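Local coordinates for insecticidal Delta-Endotoxin Cry8Ea1 (Bacillus Thuringiensis, PDB 3EB7), which kills the larvae of underground insect pests, probably by binding gut receptors and forming pores in the membrane, as other three-domain Cry toxins do, at residues 9-14 against 398-403; 340-345 against 407-412. All coordinates share one frame; numbering follows the deposited sequence.

Interaction 1: 9-14 against 398-403; sequences TAISLV and ELPPET
The puckered pyrrolidine ring of P400 meets I11 along the side formed by CD and CG. I11 CD1 lies obliquely above that side and comes within 3.5 Å of P400 CD, a tight carbon contact. The flat carbonyl group of P400 is approached by the other branch of I11: CG2 stands 3.8 Å from P400 O and 3.9 Å from E402 CG. With CG1 beside the backbone N (chi1 -81°) and CD1 extended beyond it, one branch reaches the ring, while CG2, anti to that N, meets the carbonyl and E402. Proline suits this loop because it offers a rigid apolar surface.

S12 OG is 3.3 Å from E402 O, a weak hydrogen bond, not settled because the same proton has another acceptor within reach. Water 1 makes the firmer link, donating to S12 O at 2.7 Å and to E402 O at 2.7 Å. S12 O also accepts from T16 OG1. A small serine lets the loop backbone come close to the helix.

L213 of helix 198-220 also packs on I11. The contact belongs to the interface between the N-terminal helical domain and the beta-rich second domain of a three-domain Cry toxin.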
loop_
_atom_site.group_PDB
_atom_site.type_symbol
_atom_site.label_atom_id
_atom_site.label_comp_id
_atom_site.label_asym_id
_atom_site.label_seq_id
_atom_site.Cartn_x
_atom_site.Cartn_y
_atom_site.Cartn_z
ATOM N N THR A 9 -13.624 1.557 3.311
ATOM C CA THR A 9 -13.391 2.834 3.981
ATOM C C THR A 9 -11.929 3.256 3.950
ATOM O O THR A 9 -11.605 4.392 3.598
ATOM C CB THR A 9 -13.853 2.754 5.445
ATOM O OG1 THR A 9 -15.248 2.418 5.457
ATOM C CG2 THR A 9 -13.637 4.094 6.169
ATOM N N ALA A 10 -11.060 2.334 4.340
ATOM C CA ALA A 10 -9.635 2.564 4.422
ATOM C C ALA A 10 -9.039 2.865 3.049
ATOM O O ALA A 10 -8.180 3.745 2.930
ATOM C CB ALA A 10 -8.957 1.350 5.049
ATOM N N ILE A 11 -9.480 2.149 2.012
ATOM C CA ILE A 11 -8.945 2.405 0.654
ATOM C C ILE A 11 -9.358 3.775 0.154
ATOM O O ILE A 11 -8.565 4.496 -0.463
ATOM C CB ILE A 11 -9.353 1.312 -0.348
ATOM C CG1 ILE A 11 -8.418 0.104 -0.195
ATOM C CG2 ILE A 11 -9.296 1.824 -1.761
ATOM C CD1 ILE A 11 -8.863 -1.115 -0.965
ATOM N N SER A 12 -10.613 4.133 0.432
ATOM C CA SER A 12 -11.163 5.407 0.040
ATOM C C SER A 12 -10.419 6.573 0.723
ATOM O O SER A 12 -10.126 7.615 0.101
ATOM C CB SER A 12 -12.641 5.407 0.440
ATOM O OG SER A 12 -13.183 6.709 0.382
ATOM N N LEU A 13 -10.140 6.397 2.018
ATOM C CA LEU A 13 -9.449 7.387 2.811
ATOM C C LEU A 13 -8.045 7.589 2.310
ATOM O O LEU A 13 -7.658 8.734 2.112
ATOM C CB LEU A 13 -9.458 7.018 4.296
ATOM C CG LEU A 13 -10.403 7.746 5.256
ATOM C CD1 LEU A 13 -11.566 8.510 4.599
ATOM C CD2 LEU A 13 -10.928 6.749 6.223
ATOM N N VAL A 14 -7.289 6.514 2.045
ATOM C CA VAL A 14 -5.936 6.727 1.500
ATOM C C VAL A 14 -5.937 7.356 0.114
ATOM O O VAL A 14 -5.074 8.163 -0.198
ATOM C CB VAL A 14 -4.940 5.519 1.589
ATOM C CG1 VAL A 14 -5.016 4.832 2.910
ATOM C CG2 VAL A 14 -5.135 4.581 0.486
ATOM N N GLU A 398 -12.300 -7.515 -2.148
ATOM C CA GLU A 398 -11.042 -7.435 -1.385
ATOM C C GLU A 398 -10.270 -6.154 -1.721
ATOM O O GLU A 398 -9.733 -5.494 -0.829
ATOM C CB GLU A 398 -10.216 -8.698 -1.643
ATOM C CG GLU A 398 -11.060 -9.960 -1.479
ATOM C CD GLU A 398 -10.279 -11.264 -1.586
ATOM O OE1 GLU A 398 -10.904 -12.359 -1.529
ATOM O OE2 GLU A 398 -9.038 -11.224 -1.696
ATOM N N LEU A 399 -10.306 -5.771 -2.996
ATOM C CA LEU A 399 -9.678 -4.552 -3.532
ATOM C C LEU A 399 -10.669 -3.552 -4.212
ATOM O O LEU A 399 -10.620 -3.329 -5.467
ATOM C CB LEU A 399 -8.586 -4.992 -4.520
ATOM C CG LEU A 399 -7.450 -5.796 -3.892
ATOM C CD1 LEU A 399 -6.476 -6.234 -4.937
ATOM C CD2 LEU A 399 -6.728 -4.994 -2.793
ATOM N N PRO A 400 -11.554 -2.916 -3.396
ATOM C CA PRO A 400 -12.607 -2.060 -3.967
ATOM C C PRO A 400 -12.075 -0.807 -4.613
ATOM O O PRO A 400 -10.937 -0.421 -4.362
ATOM C CB PRO A 400 -13.492 -1.691 -2.745
ATOM C CG PRO A 400 -12.567 -1.765 -1.580
ATOM C CD PRO A 400 -11.648 -2.971 -1.918
ATOM N N PRO A 401 -12.892 -0.161 -5.458
ATOM C CA PRO A 401 -12.535 1.178 -5.948
ATOM C C PRO A 401 -12.480 2.206 -4.798
ATOM O O PRO A 401 -12.980 1.936 -3.694
ATOM C CB PRO A 401 -13.666 1.502 -6.947
ATOM C CG PRO A 401 -14.251 0.227 -7.297
ATOM C CD PRO A 401 -14.146 -0.639 -6.059
ATOM N N GLU A 402 -11.870 3.355 -5.074
ATOM C CA GLU A 402 -11.644 4.386 -4.081
ATOM C C GLU A 402 -12.917 5.190 -3.806
ATOM O O GLU A 402 -12.976 5.976 -2.851
ATOM C CB GLU A 402 -10.510 5.334 -4.546
ATOM C CG GLU A 402 -9.132 4.699 -4.392
ATOM C CD GLU A 402 -7.975 5.573 -4.887
ATOM O OE1 GLU A 402 -8.207 6.782 -5.167
ATOM O OE2 GLU A 402 -6.828 5.033 -4.986
ATOM N N THR A 403 -13.915 4.987 -4.662
ATOM C CA THR A 403 -15.216 5.645 -4.566
ATOM C C THR A 403 -16.247 4.843 -5.375
ATOM O O THR A 403 -15.882 4.049 -6.264
ATOM C CB THR A 403 -15.147 7.097 -5.114
ATOM O OG1 THR A 403 -16.380 7.767 -4.858
ATOM C CG2 THR A 403 -14.913 7.120 -6.626
HETATM O O HOH W 1 -11.453 8.132 -2.194
#

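Interaction 2: 340-345 against 407-412; sequences DVYKTL and PNYEAY
Y342 leaves its strand with CB set over one face of the Y412 ring, 3.3 Å from Y412 CG. Its CG lies between the backbone N and the carbonyl carbon (chi1 57°), which carries the ring onward to the short helix 408-411; the two rings are roughly parallel but slid so far apart that they barely overlap. Farther out, Y342 CE1 is 3.6 Å from N408 OD1, whose amide plane is turned 70° from the ring. Over one face of Y342, Y409 CA sits nearly above the centre in a CH-pi contact, 4.0 Å from the centroid, while Y342 CZ meets Y409 CB at 3.6 Å. At the tip, Y342 OH lies 2.6 Å from water 2, which donates to N408 OD1 at 3.0 Å. The other end of that amide, ND2, is hydrogen-bonded to E396 OE1. Tyrosine suits the place, giving a broad apolar ring with a polar end.

Y412 OH donates to D340 OD2 over 2.6 Å; OD2 accepts with its anti lone pair, and the carboxylate plane stands 78° from the ring. R415 and R439 pair with D340 OD1 and probably help keep this buried aspartate charged.

Y342 and K343 both face D367, forming a classic beta bulge in an antiparallel sheet. Sheet and short helix belong to the second domain, a beta prism in three-domain Cry toxins.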
loop_
_atom_site.group_PDB
_atom_site.type_symbol
_atom_site.label_atom_id
_atom_site.label_comp_id
_atom_site.label_asym_id
_atom_site.label_seq_id
_atom_site.Cartn_x
_atom_site.Cartn_y
_atom_site.Cartn_z
ATOM N N ASP A 340 -3.911 -1.869 -17.302
ATOM C CA ASP A 340 -4.359 -1.988 -15.939
ATOM C C ASP A 340 -5.602 -2.873 -15.913
ATOM O O ASP A 340 -6.682 -2.441 -16.371
ATOM C CB ASP A 340 -4.729 -0.601 -15.392
ATOM C CG ASP A 340 -3.495 0.228 -14.977
ATOM O OD1 ASP A 340 -2.348 -0.253 -15.044
ATOM O OD2 ASP A 340 -3.667 1.397 -14.606
ATOM N N VAL A 341 -5.451 -4.105 -15.420
ATOM C CA VAL A 341 -6.586 -4.937 -15.087
ATOM C C VAL A 341 -7.138 -4.520 -13.706
ATOM O O VAL A 341 -6.549 -4.808 -12.688
ATOM C CB VAL A 341 -6.206 -6.405 -15.101
ATOM C CG1 VAL A 341 -7.374 -7.263 -14.703
ATOM C CG2 VAL A 341 -5.717 -6.792 -16.489
ATOM N N TYR A 342 -8.268 -3.823 -13.696
ATOM C CA TYR A 342 -8.824 -3.283 -12.456
ATOM C C TYR A 342 -9.823 -4.200 -11.741
ATOM O O TYR A 342 -10.181 -3.946 -10.602
ATOM C CB TYR A 342 -9.400 -1.877 -12.697
ATOM C CG TYR A 342 -10.451 -1.810 -13.769
ATOM C CD1 TYR A 342 -11.808 -2.033 -13.466
ATOM C CD2 TYR A 342 -10.096 -1.550 -15.097
ATOM C CE1 TYR A 342 -12.795 -2.014 -14.489
ATOM C CE2 TYR A 342 -11.069 -1.515 -16.112
ATOM C CZ TYR A 342 -12.407 -1.733 -15.801
ATOM O OH TYR A 342 -13.345 -1.708 -16.816
ATOM N N LYS A 343 -10.263 -5.268 -12.397
ATOM C CA LYS A 343 -11.217 -6.187 -11.781
ATOM C C LYS A 343 -11.107 -7.537 -12.424
ATOM O O LYS A 343 -10.944 -7.645 -13.631
ATOM C CB LYS A 343 -12.653 -5.678 -11.917
ATOM C CG LYS A 343 -13.710 -6.685 -11.416
ATOM C CD LYS A 343 -15.015 -6.002 -11.086
ATOM C CE LYS A 343 -16.117 -6.364 -12.003
ATOM N NZ LYS A 343 -17.113 -7.228 -11.331
ATOM N N THR A 344 -11.146 -8.573 -11.597
ATOM C CA THR A 344 -11.192 -9.923 -12.061
ATOM C C THR A 344 -12.431 -10.488 -11.416
ATOM O O THR A 344 -12.727 -10.173 -10.251
ATOM C CB THR A 344 -9.926 -10.761 -11.650
ATOM O OG1 THR A 344 -9.781 -10.803 -10.217
ATOM C CG2 THR A 344 -8.653 -10.184 -12.298
ATOM N N LEU A 345 -13.165 -11.296 -12.181
ATOM C CA LEU A 345 -14.288 -12.034 -11.654
ATOM C C LEU A 345 -14.001 -13.476 -12.004
ATOM O O LEU A 345 -13.931 -13.806 -13.170
ATOM C CB LEU A 345 -15.579 -11.510 -12.286
ATOM C CG LEU A 345 -16.948 -11.856 -11.658
ATOM C CD1 LEU A 345 -17.408 -13.197 -12.149
ATOM C CD2 LEU A 345 -16.994 -11.868 -10.137
ATOM N N PRO A 407 -17.444 5.468 -12.231
ATOM C CA PRO A 407 -17.234 4.096 -12.622
ATOM C C PRO A 407 -15.903 3.546 -12.081
ATOM O O PRO A 407 -14.953 4.298 -11.841
ATOM C CB PRO A 407 -17.265 4.145 -14.148
ATOM C CG PRO A 407 -17.134 5.541 -14.496
ATOM C CD PRO A 407 -17.670 6.344 -13.391
ATOM N N ASN A 408 -15.896 2.240 -11.841
ATOM C CA ASN A 408 -14.717 1.567 -11.325
ATOM C C ASN A 408 -13.476 1.726 -12.218
ATOM O O ASN A 408 -12.365 1.782 -11.697
ATOM C CB ASN A 408 -15.022 0.106 -10.960
ATOM C CG ASN A 408 -15.520 -0.741 -12.134
ATOM O OD1 ASN A 408 -15.727 -0.263 -13.259
ATOM N ND2 ASN A 408 -15.679 -2.029 -11.873
ATOM N N TYR A 409 -13.669 1.853 -13.540
ATOM C CA TYR A 409 -12.543 2.091 -14.480
ATOM C C TYR A 409 -11.886 3.474 -14.364
ATOM O O TYR A 409 -10.809 3.721 -14.984
ATOM C CB TYR A 409 -12.922 1.813 -15.928
ATOM C CG TYR A 409 -14.058 2.636 -16.442
ATOM C CD1 TYR A 409 -13.859 3.951 -16.832
ATOM C CD2 TYR A 409 -15.345 2.084 -16.565
ATOM C CE1 TYR A 409 -14.935 4.732 -17.324
ATOM C CE2 TYR A 409 -16.445 2.854 -17.059
ATOM C CZ TYR A 409 -16.218 4.168 -17.426
ATOM O OH TYR A 409 -17.253 4.947 -17.896
ATOM N N GLU A 410 -12.540 4.378 -13.621
ATOM C CA GLU A 410 -11.922 5.639 -13.200
ATOM C C GLU A 410 -11.371 5.609 -11.771
ATOM O O GLU A 410 -10.320 6.162 -11.531
ATOM C CB GLU A 410 -12.867 6.835 -13.400
ATOM C CG GLU A 410 -13.352 6.942 -14.870
ATOM C CD GLU A 410 -14.194 8.201 -15.186
ATOM O OE1 GLU A 410 -13.929 8.829 -16.259
ATOM O OE2 GLU A 410 -15.103 8.569 -14.381
ATOM N N ALA A 411 -12.029 4.918 -10.841
ATOM C CA ALA A 411 -11.653 5.001 -9.431
ATOM C C ALA A 411 -10.965 3.748 -8.819
ATOM O O ALA A 411 -10.786 3.660 -7.600
ATOM C CB ALA A 411 -12.853 5.395 -8.623
ATOM N N TYR A 412 -10.559 2.800 -9.653
ATOM C CA TYR A 412 -9.960 1.573 -9.176
ATOM C C TYR A 412 -8.701 1.852 -8.319
ATOM O O TYR A 412 -7.956 2.786 -8.595
ATOM C CB TYR A 412 -9.654 0.612 -10.341
ATOM C CG TYR A 412 -8.704 1.118 -11.393
ATOM C CD1 TYR A 412 -7.333 0.817 -11.320
ATOM C CD2 TYR A 412 -9.170 1.883 -12.498
ATOM C CE1 TYR A 412 -6.442 1.255 -12.297
ATOM C CE2 TYR A 412 -8.270 2.346 -13.485
ATOM C CZ TYR A 412 -6.912 2.015 -13.375
ATOM O OH TYR A 412 -6.005 2.451 -14.343
HETATM O O HOH W 2 -15.766 -1.717 -15.888
#

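How the interactions relate
The segments of interactions 1 and 2 interleave along the chain, and their centres lie 12 Å apart. They meet directly through the loop 398-403 and the short helix 408-411: E402 N is 2.8 Å from A411 O, a probable hydrogen bond, T403 CG2 packs at 3.3 Å from A411 CB, and P401 CG lies 3.7 Å from N408 CB. E402 therefore faces two ways, its carbonyl turned to helix 2-20 in interaction 1 and its amide to the helix of interaction 2. S413, which follows Y412, is hydrogen-bonded through OG to P400 O. Together the contacts form a continuous path from the helical domain through the loop to strand 340-352.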